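Local coordinates for bromo domain containing protein (Cryptosporidium parvum, PDB 5U9N), which probably reads acetyl-lysine marks through its bromodomains, the second of which is seen here with the inhibitor bromosporine in its pocket, at residues A[30-35]-A[57-62]; A[94-99]-A[142-147]; A[49-54]-A[107-112]. One frame throughout, in Å; residues are numbered along the deposited sequence.

Contact 1 of 3, residues A[30-35]-A[57-62]; sequences ENPVLE and YITIEK. With BMF (Bromosporine), chain C.
Glu30 and Ile58 are joined through the backbone: the N-H of Ile58, in the first turn of helix 57-65, gives a nearly straight bond (3.1 Å, 165°) to Glu30 O. The next amide along, Asn31 N, donates to O07 of the bromosporine sulfonamide at 3.3 Å. One peptide unit therefore links helix start and ligand. Glu30 leaves the backbone away from the helix, and its chain bends back at CG (chi2 51°). OE1 comes to the edge of the Tyr57 ring, in its plane, 3.5 Å from CD2. The carboxylate plane is turned 59° from the ring. Its other oxygen, OE2, lies over Ile58 CB. The charge is met by Arg21, which also pairs with Glu61, so the arginine probably offsets repulsion between the two acids. Segment 30-35 belongs to the long ZA loop of the bromodomain, which runs from helix 9-20 to helix 57-65, the first two of the four-helix bundle, carries helix 41-50 within it and forms one wall of the ligand pocket. Ile58 points at the loop, and its CG2 branch, set between its own backbone N and carbonyl carbon, packs 3.3 Å from Glu30 O. Ile58 CG2 also meets Asn31 OD1 at 3.7 Å and Pro32 CD at 4.2 Å. Thr59 OG1 is near Pro32 CG but bonds to Asp56. Val33 CG1 touches the methyl C26 of bromosporine at 3.4 Å.

Contact 2 of 3, residues A[94-99]-A[142-147]; sequences ENPHEF and NVFLLY
Tyr147 lays one face of its ring over Pro96 and Asn95. Pro96 CD stands 3.8 Å from the centroid of the Tyr147 ring and 22° off the normal, and Asn95 CB is 4.1 Å from the same centroid. Both are CH-pi contacts on the ring face. Tyr147 CG is anti to the backbone N (chi1 178°), which carries the ring out from helix 143-148 across the start of helix 96-113. Pro96 CB meets Phe144 CE1 at 3.6 Å and Val143 CG2 at 3.9 Å, so the pyrrolidine ring is wedged among three side chains of one short helix. His97 lies beside it. Phe144 CE1 sits over one face of the imidazole, toward its rim, 3.4 Å from His97 CE1, and the two rings are inclined at 58°. Asn95 has a polar role as well. Its OD1 accepts from Glu98 N at 2.9 Å, while ND2 donates to a water that is also hydrogen-bonded to Tyr147 OH. The amide is thus held at both ends, and the water bridges the two segments. Trp9 meets the Tyr147 ring edge-to-face, and Trp138 of helix 122-139 packs on Pro96 and Val143. The arrangement is that of an Asn N-cap followed by a proline in the first turn, here at the start of helix 96-113, with a C-terminal helix packed across this end of the bromodomain bundle.

Contact 3 of 3, residues A[49-54]-A[107-112]; sequences EVIPEA and FSNCMI
Asn109 and Ile51 cross at a slant, with the Ile51 side chain lying against the asparagine from its amide down to its backbone. Ile51 CG2 rests on the amide, 3.5 Å from both Asn109 CG and ND2. Ile51 CD1 reaches further down to the helix backbone, 3.6 Å from Asn109 O. The amide group extends past the isoleucine to the segment that follows helix 41-50. There Asn109 ND2 donates to Glu53 O at 2.7 Å. The bond is short but bent, with an angle of 140° at the hydrogen, and the donor is tilted 31° out of the carbonyl plane. Asn109 OD1 takes a hydrogen bond from a water at 2.9 Å, and the same water accepts from Glu53 N. Both ends of the amide are thus tied to the backbone of Glu53, one directly and one through water, which should restrict its rotation. One turn on, Ile112 presents CG2 to two partners. Val50 CG1 and Ile51 CD1 each lie 4.0 Å from Ile112 CG2. The Val50 and Ile112 side chains run alongside each other, pointing opposite ways. With CG1 anti to the backbone N (chi1 175°), Val50 directs that methyl toward Ile112. Glu53 carries its carboxylate to a salt bridge with Arg101, further back on helix 96-113. Tyr47 touches both Ala54 and Asn109. The contact thus holds the last part of the bromodomain ZA loop, from the end of helix 41-50 into the turn before helix 57-65, against the third helix of the bundle, 96-113, whose Cys110 points away from segment 49-54 to pack on Ile123 and Ala127 of helix 122-139.

How the contacts relate
Contacts 1 and 3 lie toward the bromosporine end of the bundle, and contact 2 at the other. Contact 1 supplies Asn31, Pro32 and Val33 to the pocket, and contact 3 supplies Cys110. Their centres are about 14 Å apart, and Tyr57 OH meets Phe107 CZ at 3.3 Å. Contact 2 is centred about 20 Å from the centre of contact 1 and about 24 Å from that of contact 3. It still touches contact 1 through Ile60 CG2 and Phe99 CE1, 3.4 Å apart. Contacts 2 and 3 share helix 96-113 but do not touch, their nearest atoms being about 7 Å apart. That helix runs from the packing of the C-terminal helix to the ligand pocket.

Contact 1 of 3, residues A[30-35]-A[57-62]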
loop_
_atom_site.group_PDB
_atom_site.type_symbol
_atom_site.label_atom_id
_atom_site.label_comp_id
_atom_site.label_asym_id
_atom_site.label_seq_id
_atom_site.Cartn_x
_atom_site.Cartn_y
_atom_site.Cartn_z
ATOM N N GLU A 30 -4.600 -5.482 -2.816
ATOM C CA GLU A 30 -5.523 -5.662 -1.703
ATOM C C GLU A 30 -5.062 -6.753 -0.747
ATOM O O GLU A 30 -4.963 -6.508 0.454
ATOM C CB GLU A 30 -6.929 -5.985 -2.232
ATOM C CG GLU A 30 -8.005 -6.071 -1.165
ATOM C CD GLU A 30 -8.060 -4.894 -0.215
ATOM O OE1 GLU A 30 -7.828 -3.754 -0.673
ATOM O OE2 GLU A 30 -8.355 -5.106 0.984
ATOM N N ASN A 31 -4.783 -7.939 -1.260
ATOM C CA ASN A 31 -4.416 -9.073 -0.418
ATOM C C ASN A 31 -2.993 -9.521 -0.714
ATOM O O ASN A 31 -2.457 -9.187 -1.773
ATOM C CB ASN A 31 -5.403 -10.230 -0.638
ATOM C CG ASN A 31 -6.840 -9.807 -0.429
ATOM O OD1 ASN A 31 -7.215 -9.305 0.645
ATOM N ND2 ASN A 31 -7.660 -9.923 -1.469
ATOM N N PRO A 32 -2.363 -10.307 0.197
ATOM C CA PRO A 32 -0.975 -10.740 -0.049
ATOM C C PRO A 32 -0.811 -11.563 -1.322
ATOM O O PRO A 32 -1.549 -12.523 -1.544
ATOM C CB PRO A 32 -0.632 -11.576 1.194
ATOM C CG PRO A 32 -1.573 -11.107 2.241
ATOM C CD PRO A 32 -2.842 -10.766 1.518
ATOM N N VAL A 33 0.190 -11.196 -2.145
ATOM C CA VAL A 33 0.503 -11.915 -3.387
ATOM C C VAL A 33 0.968 -13.354 -3.096
ATOM O O VAL A 33 0.671 -14.251 -3.881
ATOM C CB VAL A 33 1.562 -11.178 -4.268
ATOM C CG1 VAL A 33 1.007 -9.880 -4.826
ATOM C CG2 VAL A 33 2.857 -10.919 -3.516
ATOM N N LEU A 34 1.703 -13.568 -1.983
ATOM C CA LEU A 34 2.214 -14.888 -1.620
ATOM C C LEU A 34 1.088 -15.839 -1.109
ATOM O O LEU A 34 1.298 -17.047 -1.098
ATOM C CB LEU A 34 3.314 -14.763 -0.560
ATOM C CG LEU A 34 4.600 -14.025 -0.996
ATOM C CD1 LEU A 34 5.542 -13.858 0.176
ATOM C CD2 LEU A 34 5.311 -14.765 -2.135
ATOM N N GLU A 35 -0.091 -15.298 -0.705
ATOM C CA GLU A 35 -1.258 -16.112 -0.315
ATOM C C GLU A 35 -2.205 -16.322 -1.518
ATOM O O GLU A 35 -3.214 -17.001 -1.380
ATOM C CB GLU A 35 -2.078 -15.411 0.789
ATOM C CG GLU A 35 -1.400 -15.275 2.139
ATOM C CD GLU A 35 -2.254 -14.541 3.165
ATOM O OE1 GLU A 35 -3.425 -14.210 2.849
ATOM O OE2 GLU A 35 -1.740 -14.265 4.273
ATOM N N TYR A 57 -2.817 -3.788 1.340
ATOM C CA TYR A 57 -3.784 -2.913 2.016
ATOM C C TYR A 57 -4.441 -3.565 3.195
ATOM O O TYR A 57 -4.610 -2.910 4.220
ATOM C CB TYR A 57 -4.893 -2.447 1.044
ATOM C CG TYR A 57 -4.440 -1.616 -0.146
ATOM C CD1 TYR A 57 -3.293 -0.821 -0.079
ATOM C CD2 TYR A 57 -5.212 -1.539 -1.298
ATOM C CE1 TYR A 57 -2.917 -0.001 -1.144
ATOM C CE2 TYR A 57 -4.845 -0.728 -2.365
ATOM C CZ TYR A 57 -3.698 0.039 -2.288
ATOM O OH TYR A 57 -3.355 0.847 -3.346
ATOM N N ILE A 58 -4.887 -4.808 3.057
ATOM C CA ILE A 58 -5.588 -5.479 4.163
ATOM C C ILE A 58 -4.615 -5.684 5.343
ATOM O O ILE A 58 -5.024 -5.526 6.493
ATOM C CB ILE A 58 -6.254 -6.815 3.696
ATOM C CG1 ILE A 58 -7.286 -7.307 4.742
ATOM C CG2 ILE A 58 -5.214 -7.920 3.419
ATOM C CD1 ILE A 58 -8.477 -6.292 5.015
ATOM N N THR A 59 -3.314 -5.944 5.049
ATOM C CA THR A 59 -2.279 -6.109 6.089
ATOM C C THR A 59 -2.015 -4.760 6.797
ATOM O O THR A 59 -1.860 -4.738 8.001
ATOM C CB THR A 59 -0.987 -6.684 5.485
ATOM O OG1 THR A 59 -1.233 -8.010 5.062
ATOM C CG2 THR A 59 0.160 -6.697 6.473
ATOM N N ILE A 60 -1.990 -3.658 6.052
ATOM C CA ILE A 60 -1.805 -2.324 6.639
ATOM C C ILE A 60 -3.036 -1.963 7.482
ATOM O O ILE A 60 -2.879 -1.471 8.603
ATOM C CB ILE A 60 -1.537 -1.252 5.547
ATOM C CG1 ILE A 60 -0.181 -1.486 4.885
ATOM C CG2 ILE A 60 -1.591 0.149 6.153
ATOM C CD1 ILE A 60 0.095 -0.554 3.649
ATOM N N GLU A 61 -4.260 -2.157 6.915
ATOM C CA GLU A 61 -5.530 -1.893 7.629
ATOM C C GLU A 61 -5.576 -2.621 8.965
ATOM O O GLU A 61 -5.946 -2.026 9.965
ATOM C CB GLU A 61 -6.750 -2.322 6.783
ATOM C CG GLU A 61 -8.084 -2.078 7.500
ATOM C CD GLU A 61 -9.334 -2.222 6.655
ATOM O OE1 GLU A 61 -10.379 -1.655 7.047
ATOM O OE2 GLU A 61 -9.269 -2.886 5.594
ATOM N N LYS A 62 -5.231 -3.913 8.976
ATOM C CA LYS A 62 -5.208 -4.700 10.210
ATOM C C LYS A 62 -4.119 -4.192 11.192
ATOM O O LYS A 62 -4.329 -4.253 12.398
ATOM C CB LYS A 62 -4.990 -6.191 9.900
ATOM C CG LYS A 62 -6.233 -6.873 9.322
ATOM C CD LYS A 62 -5.964 -8.339 8.961
ATOM C CE LYS A 62 -7.204 -9.052 8.473
HETATM C C10 BMF C . -2.026 -10.082 -8.913
HETATM N N12 BMF C . -0.262 -8.729 -8.139
HETATM C C15 BMF C . 1.517 -9.542 -10.249
HETATM C C17 BMF C . 2.371 -10.907 -12.170
HETATM C C20 BMF C . 3.042 -11.484 -15.256
HETATM C C22 BMF C . 0.228 -9.994 -10.129
HETATM C C26 BMF C . 1.038 -6.765 -6.261
HETATM C C28 BMF C . -3.931 -11.288 -9.754
HETATM C C01 BMF C . -6.110 -11.454 -8.495
HETATM C C02 BMF C . -4.685 -10.974 -8.626
HETATM C C03 BMF C . -4.073 -10.186 -7.633
HETATM N N04 BMF C . -4.791 -9.801 -6.467
HETATM S S05 BMF C . -4.627 -10.470 -4.992
HETATM C C06 BMF C . -2.910 -10.546 -4.659
HETATM O O07 BMF C . -5.230 -9.566 -4.059
HETATM O O08 BMF C . -5.131 -11.805 -5.081
HETATM C C09 BMF C . -2.765 -9.741 -7.784
HETATM C C11 BMF C . -0.645 -9.584 -9.060
HETATM N N13 BMF C . 1.033 -8.283 -8.271
HETATM C C14 BMF C . 1.953 -8.628 -9.237
HETATM N N16 BMF C . 2.470 -9.887 -11.247
HETATM O O18 BMF C . 3.487 -10.921 -12.947
HETATM C C19 BMF C . 3.591 -11.991 -13.947
HETATM O O21 BMF C . 1.429 -11.660 -12.295
HETATM N N23 BMF C . 3.108 -8.036 -8.961
HETATM N N24 BMF C . 2.927 -7.289 -7.800
HETATM C C25 BMF C . 1.689 -7.433 -7.415
HETATM C C27 BMF C . -2.627 -10.857 -9.901
#

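Contact 2 of 3, residues A[94-99]-A[142-147]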
loop_
_atom_site.group_PDB
_atom_site.type_symbol
_atom_site.label_atom_id
_atom_site.label_comp_id
_atom_site.label_asym_id
_atom_site.label_seq_id
_atom_site.Cartn_x
_atom_site.Cartn_y
_atom_site.Cartn_z
ATOM N N GLU A 94 3.169 2.568 14.482
ATOM C CA GLU A 94 3.419 3.517 15.567
ATOM C C GLU A 94 3.179 4.953 15.164
ATOM O O GLU A 94 2.991 5.779 16.045
ATOM C CB GLU A 94 4.866 3.397 16.080
ATOM C CG GLU A 94 5.117 2.202 16.991
ATOM C CD GLU A 94 6.500 2.206 17.628
ATOM O OE1 GLU A 94 6.842 3.215 18.289
ATOM O OE2 GLU A 94 7.253 1.221 17.438
ATOM N N ASN A 95 3.257 5.291 13.856
ATOM C CA ASN A 95 3.118 6.698 13.454
ATOM C C ASN A 95 2.789 6.848 11.956
ATOM O O ASN A 95 2.870 5.881 11.208
ATOM C CB ASN A 95 4.417 7.460 13.788
ATOM C CG ASN A 95 5.675 6.709 13.438
ATOM O OD1 ASN A 95 5.863 6.247 12.317
ATOM N ND2 ASN A 95 6.529 6.529 14.390
ATOM N N PRO A 96 2.459 8.076 11.491
ATOM C CA PRO A 96 2.170 8.261 10.060
ATOM C C PRO A 96 3.388 7.996 9.162
ATOM O O PRO A 96 3.230 7.706 7.989
ATOM C CB PRO A 96 1.748 9.749 9.979
ATOM C CG PRO A 96 1.417 10.139 11.346
ATOM C CD PRO A 96 2.294 9.347 12.231
ATOM N N HIS A 97 4.588 8.069 9.725
ATOM C CA HIS A 97 5.834 7.868 8.978
ATOM C C HIS A 97 5.970 6.392 8.605
ATOM O O HIS A 97 6.347 6.085 7.484
ATOM C CB HIS A 97 7.048 8.348 9.804
ATOM C CG HIS A 97 6.922 9.754 10.286
ATOM N ND1 HIS A 97 7.503 10.802 9.599
ATOM C CD2 HIS A 97 6.262 10.251 11.363
ATOM C CE1 HIS A 97 7.196 11.894 10.285
ATOM N NE2 HIS A 97 6.434 11.604 11.345
ATOM N N GLU A 98 5.623 5.481 9.527
ATOM C CA GLU A 98 5.622 4.051 9.212
ATOM C C GLU A 98 4.474 3.720 8.219
ATOM O O GLU A 98 4.662 2.900 7.328
ATOM C CB GLU A 98 5.502 3.185 10.491
ATOM C CG GLU A 98 5.298 1.708 10.169
ATOM C CD GLU A 98 5.730 0.725 11.230
ATOM O OE1 GLU A 98 6.167 -0.389 10.855
ATOM O OE2 GLU A 98 5.586 1.039 12.434
ATOM N N PHE A 99 3.289 4.338 8.388
ATOM C CA PHE A 99 2.193 4.103 7.459
ATOM C C PHE A 99 2.623 4.506 6.052
ATOM O O PHE A 99 2.384 3.750 5.096
ATOM C CB PHE A 99 0.927 4.892 7.870
ATOM C CG PHE A 99 -0.225 4.734 6.911
ATOM C CD1 PHE A 99 -1.062 3.637 6.984
ATOM C CD2 PHE A 99 -0.422 5.637 5.888
ATOM C CE1 PHE A 99 -2.097 3.470 6.065
ATOM C CE2 PHE A 99 -1.494 5.496 5.012
ATOM C CZ PHE A 99 -2.301 4.397 5.089
ATOM N N ASN A 142 -3.801 16.361 6.932
ATOM C CA ASN A 142 -3.396 16.864 8.270
ATOM C C ASN A 142 -2.925 15.714 9.208
ATOM O O ASN A 142 -2.816 15.915 10.412
ATOM C CB ASN A 142 -4.569 17.619 8.952
ATOM C CG ASN A 142 -5.776 16.765 9.277
ATOM O OD1 ASN A 142 -5.978 15.677 8.733
ATOM N ND2 ASN A 142 -6.615 17.255 10.151
ATOM N N VAL A 143 -2.690 14.518 8.648
ATOM C CA VAL A 143 -2.313 13.303 9.386
ATOM C C VAL A 143 -1.114 13.548 10.366
ATOM O O VAL A 143 -1.153 13.049 11.495
ATOM C CB VAL A 143 -1.999 12.161 8.373
ATOM C CG1 VAL A 143 -0.730 12.456 7.562
ATOM C CG2 VAL A 143 -1.911 10.820 9.073
ATOM N N PHE A 144 -0.081 14.325 9.940
ATOM C CA PHE A 144 1.067 14.673 10.792
ATOM C C PHE A 144 0.686 15.722 11.820
ATOM O O PHE A 144 1.158 15.668 12.939
ATOM C CB PHE A 144 2.243 15.192 9.955
ATOM C CG PHE A 144 2.865 14.142 9.079
ATOM C CD1 PHE A 144 3.643 13.137 9.622
ATOM C CD2 PHE A 144 2.616 14.115 7.717
ATOM C CE1 PHE A 144 4.185 12.151 8.817
ATOM C CE2 PHE A 144 3.128 13.099 6.923
ATOM C CZ PHE A 144 3.893 12.113 7.484
ATOM N N LEU A 145 -0.156 16.687 11.450
ATOM C CA LEU A 145 -0.625 17.699 12.412
ATOM C C LEU A 145 -1.524 17.054 13.477
ATOM O O LEU A 145 -1.561 17.536 14.611
ATOM C CB LEU A 145 -1.363 18.832 11.715
ATOM C CG LEU A 145 -0.608 19.508 10.580
ATOM C CD1 LEU A 145 -1.474 20.520 9.900
ATOM C CD2 LEU A 145 0.676 20.133 11.082
ATOM N N LEU A 146 -2.241 15.971 13.122
ATOM C CA LEU A 146 -3.043 15.214 14.084
ATOM C C LEU A 146 -2.121 14.400 15.000
ATOM O O LEU A 146 -2.275 14.455 16.206
ATOM C CB LEU A 146 -4.036 14.290 13.363
ATOM C CG LEU A 146 -5.181 15.003 12.611
ATOM C CD1 LEU A 146 -6.022 14.012 11.806
ATOM C CD2 LEU A 146 -6.042 15.772 13.548
ATOM N N TYR A 147 -1.123 13.714 14.430
ATOM C CA TYR A 147 -0.139 12.959 15.204
ATOM C C TYR A 147 0.710 13.865 16.124
ATOM O O TYR A 147 0.920 13.522 17.287
ATOM C CB TYR A 147 0.799 12.189 14.259
ATOM C CG TYR A 147 1.873 11.416 14.990
ATOM C CD1 TYR A 147 1.556 10.301 15.754
ATOM C CD2 TYR A 147 3.202 11.811 14.933
ATOM C CE1 TYR A 147 2.540 9.594 16.444
ATOM C CE2 TYR A 147 4.198 11.093 15.586
ATOM C CZ TYR A 147 3.864 9.990 16.353
ATOM O OH TYR A 147 4.836 9.285 17.031
HETATM O O HOH W 1 6.549 7.017 17.300
#

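Contact 3 of 3, residues A[49-54]-A[107-112]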
loop_
_atom_site.group_PDB
_atom_site.type_symbol
_atom_site.label_atom_id
_atom_site.label_comp_id
_atom_site.label_asym_id
_atom_site.label_seq_id
_atom_site.Cartn_x
_atom_site.Cartn_y
_atom_site.Cartn_z
ATOM N N GLU A 49 12.320 -14.355 -3.830
ATOM C CA GLU A 49 13.719 -14.082 -4.152
ATOM C C GLU A 49 13.919 -12.586 -4.489
ATOM O O GLU A 49 14.884 -11.973 -4.044
ATOM C CB GLU A 49 14.159 -14.970 -5.349
ATOM C CG GLU A 49 15.659 -15.185 -5.452
ATOM N N VAL A 50 12.985 -12.002 -5.244
ATOM C CA VAL A 50 13.080 -10.617 -5.705
ATOM C C VAL A 50 12.647 -9.633 -4.602
ATOM O O VAL A 50 13.314 -8.624 -4.400
ATOM C CB VAL A 50 12.234 -10.421 -6.996
ATOM C CG1 VAL A 50 12.217 -8.950 -7.440
ATOM C CG2 VAL A 50 12.749 -11.315 -8.124
ATOM N N ILE A 51 11.546 -9.927 -3.887
ATOM C CA ILE A 51 11.021 -9.014 -2.869
ATOM C C ILE A 51 11.245 -9.559 -1.427
ATOM O O ILE A 51 10.568 -10.492 -1.015
ATOM C CB ILE A 51 9.524 -8.761 -3.132
ATOM C CG1 ILE A 51 9.303 -8.135 -4.545
ATOM C CG2 ILE A 51 8.948 -7.862 -2.046
ATOM C CD1 ILE A 51 10.143 -6.763 -4.850
ATOM N N PRO A 52 12.081 -8.877 -0.610
ATOM C CA PRO A 52 12.318 -9.357 0.762
ATOM C C PRO A 52 11.195 -8.997 1.757
ATOM O O PRO A 52 11.030 -9.708 2.751
ATOM C CB PRO A 52 13.622 -8.659 1.149
ATOM C CG PRO A 52 13.619 -7.402 0.368
ATOM C CD PRO A 52 12.978 -7.748 -0.946
ATOM N N GLU A 53 10.464 -7.872 1.533
ATOM C CA GLU A 53 9.388 -7.444 2.436
ATOM C C GLU A 53 8.082 -7.201 1.660
ATOM O O GLU A 53 7.849 -6.107 1.174
ATOM C CB GLU A 53 9.803 -6.175 3.208
ATOM C CG GLU A 53 8.891 -5.847 4.392
ATOM C CD GLU A 53 9.096 -4.481 5.048
ATOM O OE1 GLU A 53 10.016 -3.735 4.627
ATOM O OE2 GLU A 53 8.321 -4.156 5.980
ATOM N N ALA A 54 7.215 -8.200 1.598
ATOM C CA ALA A 54 5.916 -8.034 0.934
ATOM C C ALA A 54 4.953 -7.221 1.807
ATOM O O ALA A 54 5.120 -7.171 3.021
ATOM C CB ALA A 54 5.309 -9.380 0.624
ATOM N N PHE A 107 3.813 -0.253 -3.653
ATOM C CA PHE A 107 3.995 0.217 -5.028
ATOM C C PHE A 107 5.437 0.026 -5.541
ATOM O O PHE A 107 5.589 -0.263 -6.721
ATOM C CB PHE A 107 3.576 1.693 -5.146
ATOM C CG PHE A 107 2.155 1.947 -4.667
ATOM C CD1 PHE A 107 1.124 1.069 -4.990
ATOM C CD2 PHE A 107 1.865 3.024 -3.841
ATOM C CE1 PHE A 107 -0.165 1.269 -4.499
ATOM C CE2 PHE A 107 0.579 3.205 -3.329
ATOM C CZ PHE A 107 -0.418 2.308 -3.636
ATOM N N SER A 108 6.481 0.122 -4.679
ATOM C CA SER A 108 7.853 -0.081 -5.126
ATOM C C SER A 108 8.148 -1.547 -5.339
ATOM O O SER A 108 8.957 -1.881 -6.207
ATOM C CB SER A 108 8.852 0.515 -4.135
ATOM O OG SER A 108 8.797 -0.085 -2.855
ATOM N N ASN A 109 7.529 -2.439 -4.547
ATOM C CA ASN A 109 7.720 -3.885 -4.748
ATOM C C ASN A 109 7.117 -4.288 -6.098
ATOM O O ASN A 109 7.728 -5.030 -6.863
ATOM C CB ASN A 109 7.051 -4.693 -3.624
ATOM C CG ASN A 109 7.752 -4.593 -2.296
ATOM O OD1 ASN A 109 8.876 -4.100 -2.192
ATOM N ND2 ASN A 109 7.091 -5.051 -1.247
ATOM N N CYS A 110 5.952 -3.749 -6.400
ATOM C CA CYS A 110 5.277 -4.015 -7.653
ATOM C C CYS A 110 6.082 -3.460 -8.829
ATOM O O CYS A 110 6.166 -4.101 -9.862
ATOM C CB CYS A 110 3.868 -3.435 -7.628
ATOM S SG CYS A 110 2.940 -3.708 -9.145
ATOM N N MET A 111 6.682 -2.302 -8.665
ATOM C CA MET A 111 7.465 -1.687 -9.732
ATOM C C MET A 111 8.863 -2.318 -9.856
ATOM O O MET A 111 9.452 -2.226 -10.925
ATOM C CB MET A 111 7.559 -0.168 -9.517
ATOM C CG MET A 111 6.209 0.535 -9.764
ATOM S SD MET A 111 6.321 2.317 -9.803
ATOM C CE MET A 111 6.244 2.694 -8.069
ATOM N N ILE A 112 9.367 -3.012 -8.817
ATOM C CA ILE A 112 10.646 -3.765 -8.935
ATOM C C ILE A 112 10.391 -5.138 -9.594
ATOM O O ILE A 112 11.224 -5.608 -10.372
ATOM C CB ILE A 112 11.335 -3.936 -7.544
ATOM C CG1 ILE A 112 11.865 -2.596 -7.070
ATOM C CG2 ILE A 112 12.490 -4.992 -7.576
ATOM C CD1 ILE A 112 12.071 -2.502 -5.679
HETATM O O HOH W 2 10.798 -5.247 -0.312
#